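Local coordinates for putative neuraminyllactose-binding hemagglutinin homolog (Helicobacter pylori, PDB 3BGH), which is probably an outer-membrane lipoprotein adhesin of the flagellar sheath, named for binding neuraminyllactose, though its function remains unproven, at residues Glu20-His24 with Tyr56-Phe60; Leu132-Phe136 with Ile145-Gly149. One frame throughout, in Å; residues are numbered along the deposited sequence.

Interaction 1. Residues Glu20-His24 with Tyr56-Phe60; sequences ELHFH and YQKEF
Phe23 and Phe60 form an edge-to-face (T-shaped) aromatic pair. The edge of Phe60 is directed at one face of Phe23, with ring centroids 5.2 Å apart and planes at 76°. Phe60 CD1 sits over that face, displaced toward the rim. In Phe60, CG is anti to the backbone N (chi1 -165°), which turns its ring across that of Phe23. The edge of Phe23 also reaches the helix backbone. Its CE2 lies 3.5 Å from Tyr56 O, near the ring plane. That carbonyl already accepts the helical bond from Phe60 N.

Phe23 is the centre of an inverse gamma turn, in an irregular loop laid against helix 54-73 ahead of the first strand, 38-48. Helix 186-208 packs on the same ring, where Tyr198 meets Phe23 nearly parallel and Phe60 edge-to-face.

A CH-pi contact lies beside this pair. Leu21 CD1 stands 4.0 Å from the centroid of the Tyr56 ring, off-centre, and CD2 lies over the same ring.

Glu59 contributes its aliphatic part. Its CG meets Phe23 CD2 obliquely at 3.3 Å, while its OE1 forms a salt bridge with Lys62 NZ. No hydrogen bond joins the two segments.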
loop_
_atom_site.group_PDB
_atom_site.type_symbol
_atom_site.label_atom_id
_atom_site.label_comp_id
_atom_site.label_asym_id
_atom_site.label_seq_id
_atom_site.Cartn_x
_atom_site.Cartn_y
_atom_site.Cartn_z
ATOM N N GLU A 20 -10.256 2.713 -21.544
ATOM C CA GLU A 20 -10.149 4.120 -21.157
ATOM C C GLU A 20 -10.444 4.262 -19.669
ATOM O O GLU A 20 -11.053 3.367 -19.068
ATOM C CB GLU A 20 -11.058 5.014 -22.009
ATOM C CG GLU A 20 -10.299 5.891 -23.067
ATOM C CD GLU A 20 -9.827 5.099 -24.300
ATOM O OE1 GLU A 20 -8.734 5.424 -24.851
ATOM O OE2 GLU A 20 -10.552 4.155 -24.714
ATOM N N LEU A 21 -9.982 5.351 -19.063
ATOM C CA LEU A 21 -10.219 5.546 -17.648
ATOM C C LEU A 21 -11.720 5.490 -17.418
ATOM O O LEU A 21 -12.489 5.921 -18.266
ATOM C CB LEU A 21 -9.672 6.879 -17.188
ATOM C CG LEU A 21 -8.184 6.983 -16.892
ATOM C CD1 LEU A 21 -7.870 8.415 -16.426
ATOM C CD2 LEU A 21 -7.779 5.976 -15.846
ATOM N N HIS A 22 -12.157 4.939 -16.294
ATOM C CA HIS A 22 -13.579 4.938 -16.018
ATOM C C HIS A 22 -13.909 5.126 -14.558
ATOM O O HIS A 22 -14.397 4.209 -13.901
ATOM C CB HIS A 22 -14.270 3.703 -16.584
ATOM C CG HIS A 22 -15.748 3.873 -16.728
ATOM N ND1 HIS A 22 -16.659 3.074 -16.065
ATOM C CD2 HIS A 22 -16.477 4.783 -17.424
ATOM C CE1 HIS A 22 -17.886 3.468 -16.369
ATOM N NE2 HIS A 22 -17.802 4.501 -17.193
ATOM N N PHE A 23 -13.664 6.342 -14.064
ATOM C CA PHE A 23 -13.919 6.654 -12.670
ATOM C C PHE A 23 -15.389 7.089 -12.492
ATOM O O PHE A 23 -15.683 8.228 -12.176
ATOM C CB PHE A 23 -12.857 7.645 -12.144
ATOM C CG PHE A 23 -11.406 7.144 -12.306
ATOM C CD1 PHE A 23 -11.126 5.808 -12.639
ATOM C CD2 PHE A 23 -10.326 8.005 -12.110
ATOM C CE1 PHE A 23 -9.806 5.354 -12.780
ATOM C CE2 PHE A 23 -8.991 7.549 -12.233
ATOM C CZ PHE A 23 -8.740 6.233 -12.562
ATOM N N HIS A 24 -16.308 6.143 -12.712
ATOM C CA HIS A 24 -17.771 6.372 -12.563
ATOM C C HIS A 24 -18.477 5.066 -12.159
ATOM O O HIS A 24 -18.300 4.016 -12.786
ATOM C CB HIS A 24 -18.388 6.998 -13.851
ATOM C CG HIS A 24 -19.862 7.325 -13.758
ATOM N ND1 HIS A 24 -20.845 6.528 -14.323
ATOM C CD2 HIS A 24 -20.512 8.373 -13.194
ATOM C CE1 HIS A 24 -22.033 7.064 -14.098
ATOM N NE2 HIS A 24 -21.860 8.185 -13.413
ATOM N N TYR A 56 -4.224 11.008 -13.269
ATOM C CA TYR A 56 -5.075 9.869 -12.857
ATOM C C TYR A 56 -5.455 10.038 -11.408
ATOM O O TYR A 56 -6.609 9.866 -11.054
ATOM C CB TYR A 56 -4.396 8.516 -13.027
ATOM C CG TYR A 56 -4.212 8.066 -14.456
ATOM C CD1 TYR A 56 -4.418 8.921 -15.526
ATOM C CD2 TYR A 56 -3.747 6.792 -14.732
ATOM C CE1 TYR A 56 -4.173 8.501 -16.833
ATOM C CE2 TYR A 56 -3.532 6.372 -16.005
ATOM C CZ TYR A 56 -3.736 7.229 -17.059
ATOM O OH TYR A 56 -3.506 6.753 -18.340
ATOM N N GLN A 57 -4.478 10.425 -10.596
ATOM C CA GLN A 57 -4.700 10.691 -9.201
ATOM C C GLN A 57 -5.796 11.759 -9.076
ATOM O O GLN A 57 -6.819 11.504 -8.422
ATOM C CB GLN A 57 -3.411 11.150 -8.560
ATOM C CG GLN A 57 -3.554 11.699 -7.202
ATOM C CD GLN A 57 -2.312 12.418 -6.748
ATOM O OE1 GLN A 57 -1.574 12.944 -7.566
ATOM N NE2 GLN A 57 -2.092 12.493 -5.435
ATOM N N LYS A 58 -5.591 12.924 -9.714
ATOM C CA LYS A 58 -6.542 14.041 -9.685
ATOM C C LYS A 58 -7.959 13.614 -10.100
ATOM O O LYS A 58 -8.935 13.937 -9.441
ATOM C CB LYS A 58 -6.049 15.199 -10.563
ATOM C CG LYS A 58 -5.063 16.123 -9.854
ATOM C CD LYS A 58 -3.916 16.615 -10.798
ATOM C CE LYS A 58 -2.947 17.561 -10.062
ATOM N NZ LYS A 58 -1.643 17.865 -10.810
ATOM N N GLU A 59 -8.056 12.861 -11.181
ATOM C CA GLU A 59 -9.331 12.477 -11.721
ATOM C C GLU A 59 -10.005 11.390 -10.849
ATOM O O GLU A 59 -11.229 11.385 -10.670
ATOM C CB GLU A 59 -9.108 12.084 -13.173
ATOM C CG GLU A 59 -9.868 10.924 -13.688
ATOM C CD GLU A 59 -10.977 11.320 -14.600
ATOM O OE1 GLU A 59 -11.676 12.322 -14.283
ATOM O OE2 GLU A 59 -11.168 10.607 -15.622
ATOM N N PHE A 60 -9.190 10.491 -10.298
ATOM C CA PHE A 60 -9.607 9.563 -9.248
ATOM C C PHE A 60 -10.105 10.307 -7.984
ATOM O O PHE A 60 -11.145 9.953 -7.435
ATOM C CB PHE A 60 -8.439 8.609 -8.917
ATOM C CG PHE A 60 -8.818 7.403 -8.120
ATOM C CD1 PHE A 60 -8.866 6.137 -8.717
ATOM C CD2 PHE A 60 -9.061 7.497 -6.759
ATOM C CE1 PHE A 60 -9.186 4.995 -7.963
ATOM C CE2 PHE A 60 -9.384 6.361 -6.020
ATOM C CZ PHE A 60 -9.440 5.112 -6.609
#

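Interaction 2. Residues Leu132-Phe136 with Ile145-Gly149; sequences LNLNF and IHSFG
Leu134 and Phe148 form a hydrogen-bonded antiparallel pair. Leu134 N donates to Phe148 O at 2.8 Å, and Phe148 N returns a bond to Leu134 O. Phe136 N donates to His146 O. Phe136 O takes a nearly straight bond from Ile145 N at 2.7 Å and a weak one from His146 N. Ile145 and His146 both face Phe136, a classic beta bulge.

On the face carrying Leu134 and Phe136, the edge of His146 is turned to the face of Phe136, planes at 79°. CD2 of His146 lies 3.9 Å from CD2 of Phe136. His146 has CG anti to its own N (chi1 -174°), which runs its side chain beside that of Phe136 and sets the CD2 edge over that ring. Phe136 CE2 also touches Phe148 CB at 4.0 Å.

The other face is polar. Ser147 OG donates to Asn135 OD1 at 2.7 Å, tilted 29° from the carbonyl plane. Asn133 ND2 gives the same oxygen a weak bond.

Farther out, helix 186-208 packs on Leu134 and Phe148, and helix 211-223 on Phe136. The second subunit meets the polar face: its Val113 N bonds Ser147 OG, and its Asp111 O takes Asn135 ND2. On the Leu134 and Phe136 face, its Glu115 OE1 hydrogen-bonds His146 ND1. The segments belong to the antiparallel beta hairpin of strands 123-137 and 144-161, at one side of the mixed sheet and at the dimer interface.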
loop_
_atom_site.group_PDB
_atom_site.type_symbol
_atom_site.label_atom_id
_atom_site.label_comp_id
_atom_site.label_asym_id
_atom_site.label_seq_id
_atom_site.Cartn_x
_atom_site.Cartn_y
_atom_site.Cartn_z
ATOM N N LEU A 132 -7.388 2.645 1.388
ATOM C CA LEU A 132 -8.101 3.881 1.632
ATOM C C LEU A 132 -8.804 3.888 2.959
ATOM O O LEU A 132 -9.465 2.917 3.361
ATOM C CB LEU A 132 -9.101 4.135 0.533
ATOM C CG LEU A 132 -8.571 5.084 -0.528
ATOM C CD1 LEU A 132 -7.420 4.472 -1.308
ATOM C CD2 LEU A 132 -9.700 5.485 -1.485
ATOM N N ASN A 133 -8.684 5.014 3.634
ATOM C CA ASN A 133 -9.357 5.179 4.884
ATOM C C ASN A 133 -10.343 6.330 4.884
ATOM O O ASN A 133 -9.958 7.500 4.743
ATOM C CB ASN A 133 -8.346 5.416 5.979
ATOM C CG ASN A 133 -8.953 5.262 7.326
ATOM O OD1 ASN A 133 -9.329 4.141 7.733
ATOM N ND2 ASN A 133 -9.083 6.370 8.040
ATOM N N LEU A 134 -11.616 5.997 5.084
ATOM C CA LEU A 134 -12.640 7.000 5.321
ATOM C C LEU A 134 -12.796 7.327 6.824
ATOM O O LEU A 134 -13.233 6.476 7.585
ATOM C CB LEU A 134 -13.954 6.518 4.733
ATOM C CG LEU A 134 -15.142 7.485 4.777
ATOM C CD1 LEU A 134 -14.781 8.793 4.113
ATOM C CD2 LEU A 134 -16.296 6.855 4.060
ATOM N N ASN A 135 -12.468 8.567 7.230
ATOM C CA ASN A 135 -12.678 9.004 8.629
ATOM C C ASN A 135 -14.013 9.707 8.890
ATOM O O ASN A 135 -14.425 10.585 8.135
ATOM C CB ASN A 135 -11.488 9.836 9.168
ATOM C CG ASN A 135 -10.410 8.966 9.850
ATOM O OD1 ASN A 135 -10.551 7.754 9.944
ATOM N ND2 ASN A 135 -9.357 9.595 10.361
ATOM N N PHE A 136 -14.694 9.305 9.954
ATOM C CA PHE A 136 -15.931 9.942 10.377
ATOM C C PHE A 136 -15.602 10.860 11.542
ATOM O O PHE A 136 -15.169 10.407 12.597
ATOM C CB PHE A 136 -16.991 8.901 10.808
ATOM C CG PHE A 136 -17.471 8.000 9.704
ATOM C CD1 PHE A 136 -18.809 7.982 9.350
ATOM C CD2 PHE A 136 -16.603 7.133 9.049
ATOM C CE1 PHE A 136 -19.268 7.116 8.348
ATOM C CE2 PHE A 136 -17.064 6.274 8.022
ATOM C CZ PHE A 136 -18.377 6.276 7.670
ATOM N N ILE A 145 -14.427 9.686 15.118
ATOM C CA ILE A 145 -15.346 8.780 15.798
ATOM C C ILE A 145 -15.268 7.359 15.205
ATOM O O ILE A 145 -15.457 6.359 15.905
ATOM C CB ILE A 145 -16.800 9.349 15.780
ATOM C CG1 ILE A 145 -17.029 10.259 16.986
ATOM C CG2 ILE A 145 -17.869 8.261 15.881
ATOM C CD1 ILE A 145 -16.489 11.642 16.829
ATOM N N HIS A 146 -14.969 7.255 13.920
ATOM C CA HIS A 146 -15.012 5.968 13.289
ATOM C C HIS A 146 -14.175 5.975 12.040
ATOM O O HIS A 146 -14.170 6.973 11.323
ATOM C CB HIS A 146 -16.456 5.631 12.940
ATOM C CG HIS A 146 -16.608 4.259 12.401
ATOM N ND1 HIS A 146 -16.570 3.145 13.209
ATOM C CD2 HIS A 146 -16.708 3.806 11.132
ATOM C CE1 HIS A 146 -16.714 2.062 12.465
ATOM N NE2 HIS A 146 -16.780 2.436 11.201
ATOM N N SER A 147 -13.481 4.869 11.775
ATOM C CA SER A 147 -12.644 4.741 10.592
ATOM C C SER A 147 -13.104 3.536 9.806
ATOM O O SER A 147 -13.241 2.463 10.373
ATOM C CB SER A 147 -11.161 4.548 10.966
ATOM O OG SER A 147 -10.634 5.674 11.650
ATOM N N PHE A 148 -13.303 3.705 8.498
ATOM C CA PHE A 148 -13.738 2.591 7.657
ATOM C C PHE A 148 -12.712 2.485 6.531
ATOM O O PHE A 148 -12.403 3.469 5.869
ATOM C CB PHE A 148 -15.175 2.806 7.147
ATOM C CG PHE A 148 -15.550 1.946 5.955
ATOM C CD1 PHE A 148 -15.592 2.495 4.683
ATOM C CD2 PHE A 148 -15.874 0.597 6.108
ATOM C CE1 PHE A 148 -15.956 1.730 3.553
ATOM C CE2 PHE A 148 -16.216 -0.221 4.988
ATOM C CZ PHE A 148 -16.268 0.361 3.700
ATOM N N GLY A 149 -12.153 1.294 6.363
ATOM C CA GLY A 149 -11.089 1.068 5.401
ATOM C C GLY A 149 -11.519 0.289 4.169
ATOM O O GLY A 149 -12.398 -0.561 4.224
#

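The two contacts share no segment, and their centres lie about 22 Å apart on opposite sides of the chain's centre. Both are partly buried. In interaction 1 Phe23 and Phe60 are buried; in interaction 2 segment 132-136 is buried and 145-149 partly exposed. Interaction 1 lays an irregular loop on a helix, and packing of side chains, partly against the helix backbone, carries it. Interaction 2 joins neighbouring strands, so backbone hydrogen bonds set the register and side chains add a layer on each face. Helix 186-208 is common to both: it packs on Phe23 and Tyr56, and on Leu134 and Phe148. The second subunit touches interaction 2 alone.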